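Pyruvate formate-lyase 2 (PDB 2F3O) is a glycyl radical enzyme of unknown function, related to pyruvate formate-lyase and glycerol dehydratase and probably acting as a lyase. Local coordinates at residues 6-11 / 59-64; 17-22 / 75-80; 141-146 / 462-467; 429-434 / 533-538. All blocks are in the same frame, centred on the assembly; numbering follows the deposited sequence.

Contact 1 of 4, residues 6-11 / 59-64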
loop_
_atom_site.group_PDB
_atom_site.type_symbol
_atom_site.label_atom_id
_atom_site.label_comp_id
_atom_site.label_asym_id
_atom_site.label_seq_id
_atom_site.Cartn_x
_atom_site.Cartn_y
_atom_site.Cartn_z
ATOM N N ILE A 6 7.698 -43.333 -36.021
ATOM C CA ILE A 6 7.714 -41.943 -36.468
ATOM C C ILE A 6 7.144 -41.785 -37.876
ATOM O O ILE A 6 6.354 -40.879 -38.129
ATOM C CB ILE A 6 9.143 -41.374 -36.369
ATOM C CG1 ILE A 6 9.524 -41.230 -34.898
ATOM C CG2 ILE A 6 9.290 -40.048 -37.097
ATOM C CD1 ILE A 6 10.874 -40.670 -34.694
ATOM N N GLU A 7 7.499 -42.716 -38.758
ATOM C CA GLU A 7 7.030 -42.722 -40.143
ATOM C C GLU A 7 5.503 -42.789 -40.280
ATOM O O GLU A 7 4.927 -42.157 -41.174
ATOM C CB GLU A 7 7.657 -43.901 -40.890
ATOM C CG GLU A 7 8.285 -43.537 -42.229
ATOM C CD GLU A 7 9.649 -42.885 -42.051
ATOM O OE1 GLU A 7 10.103 -42.163 -42.970
ATOM O OE2 GLU A 7 10.265 -43.093 -40.977
ATOM N N LYS A 8 4.860 -43.546 -39.393
ATOM C CA LYS A 8 3.404 -43.671 -39.394
ATOM C C LYS A 8 2.748 -42.397 -38.874
ATOM O O LYS A 8 1.669 -42.006 -39.330
ATOM C CB LYS A 8 2.960 -44.867 -38.549
ATOM C CG LYS A 8 3.742 -46.145 -38.810
ATOM C CD LYS A 8 3.296 -47.231 -37.853
ATOM C CE LYS A 8 4.464 -48.090 -37.407
ATOM N NZ LYS A 8 4.341 -48.423 -35.953
ATOM N N LEU A 9 3.421 -41.749 -37.927
ATOM C CA LEU A 9 2.926 -40.525 -37.313
ATOM C C LEU A 9 3.083 -39.281 -38.204
ATOM O O LEU A 9 2.208 -38.407 -38.211
ATOM C CB LEU A 9 3.634 -40.314 -35.981
ATOM C CG LEU A 9 3.186 -41.175 -34.812
ATOM C CD1 LEU A 9 4.261 -41.188 -33.752
ATOM C CD2 LEU A 9 1.904 -40.610 -34.275
ATOM N N ILE A 10 4.199 -39.217 -38.941
ATOM C CA ILE A 10 4.527 -38.108 -39.854
ATOM C C ILE A 10 3.457 -37.946 -40.923
ATOM O O ILE A 10 2.979 -36.834 -41.163
ATOM C CB ILE A 10 5.933 -38.305 -40.519
ATOM C CG1 ILE A 10 7.038 -37.909 -39.560
ATOM C CG2 ILE A 10 6.079 -37.523 -41.833
ATOM N N LYS A 11 3.034 -39.067 -41.507
ATOM C CA LYS A 11 2.091 -39.051 -42.632
ATOM C C LYS A 11 0.638 -38.704 -42.254
ATOM O O LYS A 11 -0.125 -38.184 -43.074
ATOM C CB LYS A 11 2.203 -40.357 -43.435
ATOM C CG LYS A 11 3.619 -40.564 -44.024
ATOM C CD LYS A 11 3.602 -41.284 -45.382
ATOM C CE LYS A 11 4.929 -41.120 -46.139
ATOM N NZ LYS A 11 4.891 -41.761 -47.497
ATOM N N LEU A 59 -4.594 -41.466 -31.973
ATOM C CA LEU A 59 -4.275 -41.667 -33.392
ATOM C C LEU A 59 -3.335 -42.844 -33.643
ATOM O O LEU A 59 -2.887 -43.507 -32.699
ATOM C CB LEU A 59 -3.684 -40.401 -34.014
ATOM C CG LEU A 59 -4.466 -39.102 -33.894
ATOM C CD1 LEU A 59 -3.860 -38.081 -34.819
ATOM C CD2 LEU A 59 -5.934 -39.308 -34.222
ATOM N N ASP A 60 -3.052 -43.081 -34.928
ATOM C CA ASP A 60 -2.121 -44.126 -35.377
ATOM C C ASP A 60 -0.814 -44.181 -34.587
ATOM O O ASP A 60 0.042 -43.303 -34.719
ATOM C CB ASP A 60 -1.786 -43.952 -36.864
ATOM C CG ASP A 60 -2.849 -44.548 -37.787
ATOM O OD1 ASP A 60 -3.726 -45.308 -37.284
ATOM O OD2 ASP A 60 -2.796 -44.252 -39.017
ATOM N N SER A 61 -0.706 -45.204 -33.744
ATOM C CA SER A 61 0.542 -45.587 -33.082
ATOM C C SER A 61 1.031 -44.584 -32.037
ATOM O O SER A 61 2.215 -44.572 -31.702
ATOM C CB SER A 61 1.650 -45.895 -34.110
ATOM O OG SER A 61 1.148 -46.576 -35.259
ATOM N N GLU A 62 0.111 -43.774 -31.509
ATOM C CA GLU A 62 0.448 -42.724 -30.544
ATOM C C GLU A 62 0.782 -43.213 -29.149
ATOM O O GLU A 62 0.207 -44.179 -28.663
ATOM C CB GLU A 62 -0.654 -41.668 -30.469
ATOM C CG GLU A 62 -0.359 -40.469 -31.356
ATOM C CD GLU A 62 -1.429 -39.393 -31.316
ATOM O OE1 GLU A 62 -1.217 -38.352 -31.978
ATOM O OE2 GLU A 62 -2.468 -39.582 -30.638
ATOM N N LEU A 63 1.721 -42.517 -28.522
ATOM C CA LEU A 63 2.125 -42.743 -27.150
ATOM C C LEU A 63 1.708 -41.565 -26.295
ATOM O O LEU A 63 1.573 -41.683 -25.074
ATOM C CB LEU A 63 3.633 -42.877 -27.067
ATOM C CG LEU A 63 4.225 -44.116 -27.725
ATOM C CD1 LEU A 63 5.659 -44.284 -27.261
ATOM C CD2 LEU A 63 3.404 -45.345 -27.388
ATOM N N ILE A 64 1.540 -40.416 -26.944
ATOM C CA ILE A 64 1.073 -39.205 -26.285
ATOM C C ILE A 64 -0.221 -38.780 -26.982
ATOM O O ILE A 64 -0.259 -38.617 -28.209
ATOM C CB ILE A 64 2.164 -38.084 -26.243
ATOM C CG1 ILE A 64 2.961 -38.153 -24.948
ATOM C CG2 ILE A 64 1.548 -36.716 -26.210
ATOM C CD1 ILE A 64 4.011 -39.189 -24.909
#
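Leu-9 and Asp-60 bring their CA atoms to 6.5 Å where the N-terminal helix 5-11 rests against a type II beta turn running from Leu-59 to Glu-62. The turn closes with the bond from Glu-62 N to Leu-59 O, 3.2 Å long, and Ser-61 takes its third position at a positive phi of 69°. No hydrogen bond joins residues 6-11 to 59-64, which meet by packing, but Arg-5 of the same helix bonds weakly from NH1 to Ser-61 O. From the buried side of the helix, Leu-9 sets its CD2 branch 3.3 Å from Asp-60 O, the same methyl lying 3.7 Å from CG of Glu-62. CG of Leu-9 stands anti to its own carbonyl carbon (chi1 -76°), a torsion that carries the branch over to the turn. The Glu-62 side chain, extended beyond CG, runs back along the turn to Leu-59, whose N meets OE2 from above the carboxylate plane. That same OE2 forms a salt bridge with Lys-310 of helix 297-310, linking the turn to that helix. Toward solvent, Lys-8 bends at its third and fourth torsions round the Ser-61 hydroxyl, with CD 3.4 Å and NZ 3.8 Å from Ser-61 OG.

Contact 2 of 4, residues 17-22 / 75-80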
loop_
_atom_site.group_PDB
_atom_site.type_symbol
_atom_site.label_atom_id
_atom_site.label_comp_id
_atom_site.label_asym_id
_atom_site.label_seq_id
_atom_site.Cartn_x
_atom_site.Cartn_y
_atom_site.Cartn_z
ATOM N N ALA A 17 -6.061 -29.190 -44.196
ATOM C CA ALA A 17 -6.576 -28.668 -42.932
ATOM C C ALA A 17 -8.031 -28.257 -43.031
ATOM O O ALA A 17 -8.520 -27.901 -44.099
ATOM C CB ALA A 17 -5.734 -27.512 -42.451
ATOM N N ARG A 18 -8.727 -28.308 -41.903
ATOM C CA ARG A 18 -10.130 -27.915 -41.864
ATOM C C ARG A 18 -10.410 -26.707 -40.941
ATOM O O ARG A 18 -9.614 -26.362 -40.069
ATOM C CB ARG A 18 -10.987 -29.115 -41.459
ATOM C CG ARG A 18 -10.854 -29.507 -40.008
ATOM C CD ARG A 18 -11.621 -30.770 -39.727
ATOM N NE ARG A 18 -11.892 -30.992 -38.309
ATOM C CZ ARG A 18 -13.028 -30.644 -37.718
ATOM N NH1 ARG A 18 -13.978 -30.039 -38.405
ATOM N NH2 ARG A 18 -13.221 -30.892 -36.441
ATOM N N LEU A 19 -11.541 -26.046 -41.150
ATOM C CA LEU A 19 -12.023 -25.104 -40.167
ATOM C C LEU A 19 -12.814 -25.873 -39.098
ATOM O O LEU A 19 -13.911 -26.360 -39.356
ATOM C CB LEU A 19 -12.896 -24.061 -40.828
ATOM C CG LEU A 19 -13.274 -22.995 -39.820
ATOM C CD1 LEU A 19 -12.031 -22.195 -39.450
ATOM C CD2 LEU A 19 -14.354 -22.102 -40.372
ATOM N N SER A 20 -12.230 -25.995 -37.908
ATOM C CA SER A 20 -12.839 -26.741 -36.799
ATOM C C SER A 20 -13.843 -25.902 -36.008
ATOM O O SER A 20 -13.714 -24.691 -35.905
ATOM C CB SER A 20 -11.768 -27.300 -35.872
ATOM O OG SER A 20 -12.346 -27.767 -34.680
ATOM N N VAL A 21 -14.847 -26.539 -35.436
ATOM C CA VAL A 21 -15.991 -25.783 -34.996
ATOM C C VAL A 21 -16.485 -26.219 -33.614
ATOM O O VAL A 21 -17.148 -25.465 -32.910
ATOM C CB VAL A 21 -17.064 -25.856 -36.101
ATOM C CG1 VAL A 21 -18.435 -26.185 -35.578
ATOM C CG2 VAL A 21 -17.061 -24.589 -36.905
ATOM N N GLU A 22 -16.090 -27.422 -33.209
ATOM C CA GLU A 22 -16.589 -28.060 -31.982
ATOM C C GLU A 22 -16.256 -27.300 -30.690
ATOM O O GLU A 22 -17.091 -27.226 -29.782
ATOM C CB GLU A 22 -16.110 -29.518 -31.886
ATOM C CG GLU A 22 -16.541 -30.426 -33.046
ATOM C CD GLU A 22 -15.586 -30.371 -34.247
ATOM O OE1 GLU A 22 -14.564 -29.650 -34.164
ATOM O OE2 GLU A 22 -15.850 -31.043 -35.272
ATOM N N ALA A 75 -8.149 -25.310 -37.689
ATOM C CA ALA A 75 -8.182 -24.025 -36.994
ATOM C C ALA A 75 -9.226 -24.030 -35.881
ATOM O O ALA A 75 -10.362 -24.432 -36.111
ATOM C CB ALA A 75 -8.481 -22.916 -37.973
ATOM N N ILE A 76 -8.846 -23.589 -34.682
ATOM C CA ILE A 76 -9.814 -23.412 -33.600
ATOM C C ILE A 76 -10.387 -21.988 -33.659
ATOM O O ILE A 76 -9.654 -21.037 -33.891
ATOM C CB ILE A 76 -9.192 -23.700 -32.230
ATOM C CG1 ILE A 76 -8.468 -25.044 -32.246
ATOM C CG2 ILE A 76 -10.248 -23.747 -31.177
ATOM C CD1 ILE A 76 -7.708 -25.362 -30.968
ATOM N N ILE A 77 -11.701 -21.843 -33.497
ATOM C CA ILE A 77 -12.340 -20.531 -33.611
ATOM C C ILE A 77 -12.582 -19.910 -32.224
ATOM O O ILE A 77 -13.123 -20.571 -31.327
ATOM C CB ILE A 77 -13.680 -20.630 -34.372
ATOM C CG1 ILE A 77 -13.505 -21.340 -35.703
ATOM C CG2 ILE A 77 -14.291 -19.259 -34.617
ATOM C CD1 ILE A 77 -14.813 -21.518 -36.426
ATOM N N PHE A 78 -12.171 -18.651 -32.049
ATOM C CA PHE A 78 -12.385 -17.929 -30.798
ATOM C C PHE A 78 -13.232 -16.703 -31.085
ATOM O O PHE A 78 -12.694 -15.631 -31.304
ATOM C CB PHE A 78 -11.047 -17.537 -30.144
ATOM C CG PHE A 78 -10.280 -18.714 -29.601
ATOM C CD1 PHE A 78 -9.446 -19.458 -30.418
ATOM C CD2 PHE A 78 -10.429 -19.103 -28.278
ATOM C CE1 PHE A 78 -8.779 -20.567 -29.920
ATOM C CE2 PHE A 78 -9.764 -20.211 -27.769
ATOM C CZ PHE A 78 -8.942 -20.943 -28.584
ATOM N N PRO A 79 -14.576 -16.855 -31.090
ATOM C CA PRO A 79 -15.455 -15.737 -31.445
ATOM C C PRO A 79 -15.473 -14.628 -30.394
ATOM O O PRO A 79 -15.894 -13.513 -30.687
ATOM C CB PRO A 79 -16.839 -16.395 -31.538
ATOM C CG PRO A 79 -16.757 -17.566 -30.628
ATOM C CD PRO A 79 -15.351 -18.074 -30.768
ATOM N N GLU A 80 -15.001 -14.935 -29.189
ATOM C CA GLU A 80 -14.887 -13.941 -28.127
ATOM C C GLU A 80 -13.736 -12.984 -28.459
ATOM O O GLU A 80 -13.732 -11.816 -28.062
ATOM C CB GLU A 80 -14.720 -14.615 -26.751
ATOM C CG GLU A 80 -13.378 -15.304 -26.506
ATOM C CD GLU A 80 -13.353 -16.802 -26.839
ATOM O OE1 GLU A 80 -12.828 -17.574 -26.006
ATOM O OE2 GLU A 80 -13.840 -17.225 -27.916
#
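A small two-stranded parallel sheet, made by strands 18-19 and 74-75, pairs Leu-19 with Ala-75 just ahead of helix 22-34. Ala-75 grips the residues flanking Leu-19: its N donates to Arg-18 O at 3.0 Å, and its O accepts from Ser-20 N, also at 3.0 Å, in the carbonyl plane. This is the pattern of a parallel bridge. On one face of the pair, Leu-19 places CD1 3.9 Å from Ala-75 CB, having turned its CG anti to the backbone N (chi1 -174°). Its branched end then meets Ile-77, the two side chains crossing at about a right angle with Leu-19 CG 4.0 Å from Ile-77 CD1. The same Ile-77 methyl also lies alongside Val-21 CG2, 3.8 Å away. Ile-86 of helix 83-87 and Leu-90 add to the cover round Leu-19. An alanine in place of Leu-19 would be likely to leave Ala-75 CB and Ile-77 CD1 with a gap beside them where the leucine branches had been. Beyond the bridge, Val-21 holds the N-cap position of helix 22-34, and the first-turn carboxylate of Glu-22 folds back over the strand. Its OE1 accepts from Ser-20 OG nearly in line with its own C-O bond. The Arg-18 guanidinium, with one face over Ser-20 CA, is also bonded to the backbone carbonyls of Pro-70 and Asn-71. Its NH2 completes a salt bridge with Glu-22, approaching OE2 on the syn side at 2.9 Å.

Contact 3 of 4, residues 141-146 / 462-467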
loop_
_atom_site.group_PDB
_atom_site.type_symbol
_atom_site.label_atom_id
_atom_site.label_comp_id
_atom_site.label_asym_id
_atom_site.label_seq_id
_atom_site.Cartn_x
_atom_site.Cartn_y
_atom_site.Cartn_z
ATOM N N THR A 141 -6.895 1.059 -40.876
ATOM C CA THR A 141 -6.267 1.479 -42.124
ATOM C C THR A 141 -5.047 0.611 -42.480
ATOM O O THR A 141 -4.474 0.770 -43.556
ATOM C CB THR A 141 -5.746 2.905 -42.045
ATOM O OG1 THR A 141 -4.690 2.947 -41.079
ATOM C CG2 THR A 141 -6.841 3.877 -41.675
ATOM N N GLY A 142 -4.620 -0.256 -41.562
ATOM C CA GLY A 142 -3.515 -1.183 -41.789
ATOM C C GLY A 142 -2.148 -0.539 -41.961
ATOM O O GLY A 142 -1.147 -1.230 -42.126
ATOM N N SER A 143 -2.095 0.786 -41.903
ATOM C CA SER A 143 -0.919 1.517 -42.348
ATOM C C SER A 143 0.093 1.865 -41.264
ATOM O O SER A 143 1.278 2.044 -41.563
ATOM C CB SER A 143 -1.361 2.802 -43.032
ATOM O OG SER A 143 -2.345 3.457 -42.264
ATOM N N VAL A 144 -0.362 1.986 -40.012
ATOM C CA VAL A 144 0.520 2.502 -38.949
ATOM C C VAL A 144 0.925 1.448 -37.880
ATOM O O VAL A 144 2.092 1.330 -37.509
ATOM C CB VAL A 144 0.022 3.891 -38.405
ATOM C CG1 VAL A 144 -1.444 3.851 -38.078
ATOM C CG2 VAL A 144 0.853 4.382 -37.235
ATOM N N PHE A 145 -0.030 0.661 -37.414
ATOM C CA PHE A 145 0.291 -0.415 -36.468
ATOM C C PHE A 145 -0.743 -1.518 -36.528
ATOM O O PHE A 145 -1.877 -1.289 -36.965
ATOM C CB PHE A 145 0.404 0.112 -35.011
ATOM C CG PHE A 145 -0.692 1.079 -34.604
ATOM C CD1 PHE A 145 -1.965 0.627 -34.270
ATOM C CD2 PHE A 145 -0.438 2.433 -34.523
ATOM C CE1 PHE A 145 -2.967 1.513 -33.906
ATOM C CE2 PHE A 145 -1.436 3.326 -34.138
ATOM C CZ PHE A 145 -2.691 2.859 -33.830
ATOM N N VAL A 146 -0.395 -2.704 -36.058
ATOM C CA VAL A 146 -1.471 -3.634 -35.691
ATOM C C VAL A 146 -1.445 -3.982 -34.200
ATOM O O VAL A 146 -0.379 -4.114 -33.598
ATOM C CB VAL A 146 -1.605 -4.867 -36.673
ATOM C CG1 VAL A 146 -0.331 -5.101 -37.452
ATOM C CG2 VAL A 146 -2.073 -6.127 -35.965
ATOM N N PHE A 462 -2.261 9.138 -48.607
ATOM C CA PHE A 462 -3.581 8.654 -48.199
ATOM C C PHE A 462 -4.425 9.677 -47.479
ATOM O O PHE A 462 -5.615 9.464 -47.287
ATOM C CB PHE A 462 -3.453 7.407 -47.332
ATOM C CG PHE A 462 -3.166 6.153 -48.104
ATOM C CD1 PHE A 462 -4.102 5.640 -48.993
ATOM C CD2 PHE A 462 -1.965 5.474 -47.932
ATOM C CE1 PHE A 462 -3.832 4.469 -49.712
ATOM C CE2 PHE A 462 -1.688 4.310 -48.646
ATOM C CZ PHE A 462 -2.623 3.806 -49.536
ATOM N N GLY A 463 -3.804 10.778 -47.069
ATOM C CA GLY A 463 -4.518 11.903 -46.474
ATOM C C GLY A 463 -4.875 11.711 -45.012
ATOM O O GLY A 463 -5.694 12.452 -44.455
ATOM N N TYR A 464 -4.261 10.717 -44.384
ATOM C CA TYR A 464 -4.558 10.395 -43.005
ATOM C C TYR A 464 -3.817 11.344 -42.095
ATOM O O TYR A 464 -2.587 11.346 -42.099
ATOM C CB TYR A 464 -4.049 9.002 -42.684
ATOM C CG TYR A 464 -4.735 7.871 -43.398
ATOM C CD1 TYR A 464 -4.025 6.732 -43.763
ATOM C CD2 TYR A 464 -6.086 7.932 -43.696
ATOM C CE1 TYR A 464 -4.639 5.689 -44.405
ATOM C CE2 TYR A 464 -6.710 6.894 -44.349
ATOM C CZ TYR A 464 -5.978 5.782 -44.700
ATOM O OH TYR A 464 -6.598 4.753 -45.336
ATOM N N GLU A 465 -4.540 12.135 -41.302
ATOM C CA GLU A 465 -3.870 12.980 -40.296
ATOM C C GLU A 465 -3.711 12.250 -38.948
ATOM O O GLU A 465 -4.481 12.475 -38.023
ATOM C CB GLU A 465 -4.625 14.292 -40.096
ATOM C CG GLU A 465 -5.179 14.909 -41.372
ATOM C CD GLU A 465 -5.734 16.306 -41.128
ATOM O OE1 GLU A 465 -4.952 17.193 -40.701
ATOM O OE2 GLU A 465 -6.951 16.511 -41.353
ATOM N N PHE A 466 -2.723 11.363 -38.849
ATOM C CA PHE A 466 -2.596 10.516 -37.677
ATOM C C PHE A 466 -1.332 10.876 -36.918
ATOM O O PHE A 466 -1.096 10.362 -35.832
ATOM C CB PHE A 466 -2.480 9.031 -38.048
ATOM C CG PHE A 466 -3.681 8.439 -38.752
ATOM C CD1 PHE A 466 -3.554 7.228 -39.408
ATOM C CD2 PHE A 466 -4.922 9.067 -38.762
ATOM C CE1 PHE A 466 -4.640 6.654 -40.060
ATOM C CE2 PHE A 466 -6.002 8.508 -39.419
ATOM C CZ PHE A 466 -5.867 7.295 -40.062
ATOM N N GLY A 467 -0.492 11.723 -37.493
ATOM C CA GLY A 467 0.792 12.019 -36.873
ATOM C C GLY A 467 0.750 13.258 -36.011
ATOM O O GLY A 467 -0.246 13.971 -35.991
#
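Tyr-464 and Phe-466 both set their CG anti to the carbonyl carbon (chi1 -66° and -63°), a shared torsion that sends both rings from the loop toward Thr-141. Thr-141 answers with chi1 at 65°: its OG1 lies between the backbone N and the carbonyl carbon, and its CG2 is directed at the aromatic pair. CG2 sits over one face of the Tyr-464 ring in a CH-pi contact, 4.1 Å from the centroid and displaced toward the hydroxyl-bearing rim, with Tyr-464 CZ 3.7 Å away. Phe-462 CB covers the opposite face, so the ring is clasped from both sides. The Phe-466 ring is met at its edge instead, Thr-141 OG1 lying near its plane and 3.8 Å from CE1, while Tyr-464 CB rests over its centre. Thr-141 directly follows helix 133-140, and Gly-142, with a positive phi, turns the chain away toward strand 145-147, an outermost strand of the mixed sheet that also holds strand 435-445. The OG1 of Thr-141 is hydrogen-bonded to Ile-138 O, in the last turn of that helix. An alanine in place of Tyr-464 would probably leave the Thr-141 methyl without its aromatic face and open a gap between it and Phe-462 CB. Ser-143 reaches the same tyrosine obliquely, OG 3.9 Å from CE1. Farther along, Val-144 CG1 approaches Phe-466 CD1 at 4.2 Å, and Tyr-452 and Lys-448 of helix 447-453 pack against this end.

Contact 4 of 4, residues 429-434 / 533-538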
loop_
_atom_site.group_PDB
_atom_site.type_symbol
_atom_site.label_atom_id
_atom_site.label_comp_id
_atom_site.label_asym_id
_atom_site.label_seq_id
_atom_site.Cartn_x
_atom_site.Cartn_y
_atom_site.Cartn_z
ATOM N N ILE A 429 11.609 -13.098 -25.499
ATOM C CA ILE A 429 12.248 -13.624 -24.298
ATOM C C ILE A 429 11.563 -13.091 -23.042
ATOM O O ILE A 429 10.955 -12.008 -23.053
ATOM C CB ILE A 429 13.743 -13.298 -24.257
ATOM C CG1 ILE A 429 13.976 -11.800 -24.419
ATOM C CG2 ILE A 429 14.476 -14.045 -25.346
ATOM C CD1 ILE A 429 15.339 -11.385 -23.954
ATOM N N ALA A 430 11.669 -13.864 -21.963
ATOM C CA ALA A 430 10.866 -13.645 -20.756
ATOM C C ALA A 430 11.410 -14.498 -19.637
ATOM O O ALA A 430 11.915 -15.575 -19.891
ATOM C CB ALA A 430 9.381 -14.003 -21.014
ATOM N N PRO A 431 11.340 -14.000 -18.393
ATOM C CA PRO A 431 11.546 -14.854 -17.209
ATOM C C PRO A 431 10.621 -16.066 -17.258
ATOM O O PRO A 431 9.448 -15.914 -17.558
ATOM C CB PRO A 431 11.175 -13.939 -16.033
ATOM C CG PRO A 431 10.569 -12.710 -16.656
ATOM C CD PRO A 431 11.121 -12.592 -18.021
ATOM N N PHE A 432 11.157 -17.254 -16.997
ATOM C CA PHE A 432 10.387 -18.470 -17.140
ATOM C C PHE A 432 9.452 -18.722 -15.984
ATOM O O PHE A 432 9.866 -18.948 -14.850
ATOM C CB PHE A 432 11.314 -19.667 -17.359
ATOM C CG PHE A 432 10.606 -20.986 -17.577
ATOM C CD1 PHE A 432 9.501 -21.087 -18.404
ATOM C CD2 PHE A 432 11.088 -22.141 -16.980
ATOM C CE1 PHE A 432 8.865 -22.310 -18.591
ATOM C CE2 PHE A 432 10.460 -23.368 -17.166
ATOM C CZ PHE A 432 9.351 -23.454 -17.974
ATOM N N GLY A 433 8.171 -18.673 -16.304
ATOM C CA GLY A 433 7.180 -19.272 -15.448
ATOM C C GLY A 433 6.473 -18.332 -14.499
ATOM O O GLY A 433 5.463 -18.686 -13.890
ATOM N N ASN A 434 6.981 -17.115 -14.409
ATOM C CA ASN A 434 6.440 -16.156 -13.471
ATOM C C ASN A 434 6.259 -14.799 -14.115
ATOM O O ASN A 434 6.422 -13.762 -13.484
ATOM C CB ASN A 434 7.258 -16.110 -12.162
ATOM C CG ASN A 434 8.739 -15.657 -12.334
ATOM O OD1 ASN A 434 9.358 -15.280 -11.347
ATOM N ND2 ASN A 434 9.295 -15.719 -13.534
ATOM N N ALA A 533 0.735 -12.168 -12.396
ATOM C CA ALA A 533 2.068 -12.723 -12.655
ATOM C C ALA A 533 3.111 -11.887 -11.932
ATOM O O ALA A 533 2.845 -10.725 -11.685
ATOM C CB ALA A 533 2.341 -12.723 -14.113
ATOM N N ARG A 534 4.268 -12.457 -11.567
ATOM C CA ARG A 534 5.282 -11.682 -10.821
ATOM C C ARG A 534 5.804 -10.526 -11.676
ATOM O O ARG A 534 5.746 -9.368 -11.255
ATOM C CB ARG A 534 6.433 -12.547 -10.280
ATOM C CG ARG A 534 7.196 -11.921 -9.091
ATOM C CD ARG A 534 8.711 -12.234 -9.151
ATOM N NE ARG A 534 9.517 -11.792 -7.984
ATOM C CZ ARG A 534 10.149 -10.602 -7.838
ATOM N NH1 ARG A 534 10.871 -10.365 -6.730
ATOM N NH2 ARG A 534 10.077 -9.637 -8.770
ATOM N N TYR A 535 6.257 -10.831 -12.892
ATOM C CA TYR A 535 6.632 -9.788 -13.837
ATOM C C TYR A 535 5.484 -9.578 -14.821
ATOM O O TYR A 535 4.901 -10.545 -15.281
ATOM C CB TYR A 535 7.894 -10.186 -14.590
ATOM C CG TYR A 535 9.118 -10.454 -13.719
ATOM C CD1 TYR A 535 9.483 -11.757 -13.371
ATOM C CD2 TYR A 535 9.925 -9.404 -13.263
ATOM C CE1 TYR A 535 10.606 -12.008 -12.615
ATOM C CE2 TYR A 535 11.051 -9.648 -12.489
ATOM C CZ TYR A 535 11.382 -10.953 -12.169
ATOM O OH TYR A 535 12.500 -11.213 -11.404
ATOM N N ASN A 536 5.132 -8.328 -15.121
ATOM C CA ASN A 536 4.100 -8.044 -16.134
ATOM C C ASN A 536 4.631 -7.102 -17.174
ATOM O O ASN A 536 5.092 -6.026 -16.846
ATOM C CB ASN A 536 2.853 -7.424 -15.523
ATOM C CG ASN A 536 2.007 -8.431 -14.792
ATOM O OD1 ASN A 536 1.011 -8.940 -15.317
ATOM N ND2 ASN A 536 2.407 -8.744 -13.578
ATOM N N PHE A 537 4.568 -7.498 -18.435
ATOM C CA PHE A 537 5.151 -6.690 -19.492
ATOM C C PHE A 537 4.191 -6.660 -20.658
ATOM O O PHE A 537 3.236 -7.432 -20.680
ATOM C CB PHE A 537 6.511 -7.239 -19.927
ATOM C CG PHE A 537 7.627 -6.980 -18.939
ATOM C CD1 PHE A 537 8.388 -8.023 -18.436
ATOM C CD2 PHE A 537 7.926 -5.688 -18.518
ATOM C CE1 PHE A 537 9.420 -7.790 -17.524
ATOM C CE2 PHE A 537 8.969 -5.446 -17.597
ATOM C CZ PHE A 537 9.709 -6.501 -17.109
ATOM N N THR A 538 4.416 -5.741 -21.592
ATOM C CA THR A 538 3.654 -5.684 -22.836
ATOM C C THR A 538 4.622 -5.482 -23.996
ATOM O O THR A 538 5.161 -4.389 -24.179
ATOM C CB THR A 538 2.592 -4.564 -22.827
ATOM O OG1 THR A 538 1.693 -4.769 -21.745
ATOM C CG2 THR A 538 1.782 -4.590 -24.084
#
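A hydrogen bond joins the two segments: Tyr-535 N donates to Asn-434 O over 3.0 Å, almost straight at 173° and in the carbonyl plane. Within the second segment, Asn-536 ND2 makes a weak bond back to Ala-533 O.

Apolar packing comes from Pro-431, whose CG lies 3.6 Å from Tyr-535 CD1, the proline ring approaching the tyrosine obliquely. The Asn-434 side chain runs beside Tyr-535 in the same direction, its amide turned nearly perpendicular to the ring (86°), with CG 4.1 Å from CD1. Arg-534 also runs alongside the asparagine, its CB 4.1 Å from Asn-434 CB and 3.4 Å from Asn-434 O.

Among polar partners outside the segments, the Tyr-535 hydroxyl is hydrogen-bonded to Asp-417 OD1 and to the backbone N of Asp-414, fixing the far end of the ring. The subunit interface is close by: Phe-432 O accepts from Arg-416 of the second subunit, and Arg-534 lies near its own counterpart there.

In the fold, strand 428-431 pairs with strand 421-424 in a two-stranded antiparallel sheet, Pro-431 touching helix 401-410. Asn-434 stands just before strand 435-445, which runs parallel to strand 535-543, so the contact marks the point where these two neighbours of the mixed sheet begin side by side.

In the fold
From the N terminus, helix 5-11 starts contact 1 and strand 18-19 starts contact 2; the chain then passes through two helices to 59-64, closing contact 1, and to 75-80, closing contact 2. The two loops therefore cross, though their nearest atoms stay about 11 Å apart. Contact 3 opens only afterwards, at 141-146, and spans more than 300 residues to 462-467. Contact 4 opens inside that span at 429-434 and closes beyond it at 533-538, so these two also cross. Both reach the mixed sheet of strands 145-147, 435-445, 535-543 and 624-628. Contacts 1 and 3 lie on opposite sides of the chain's centre, their centres 48 Å apart.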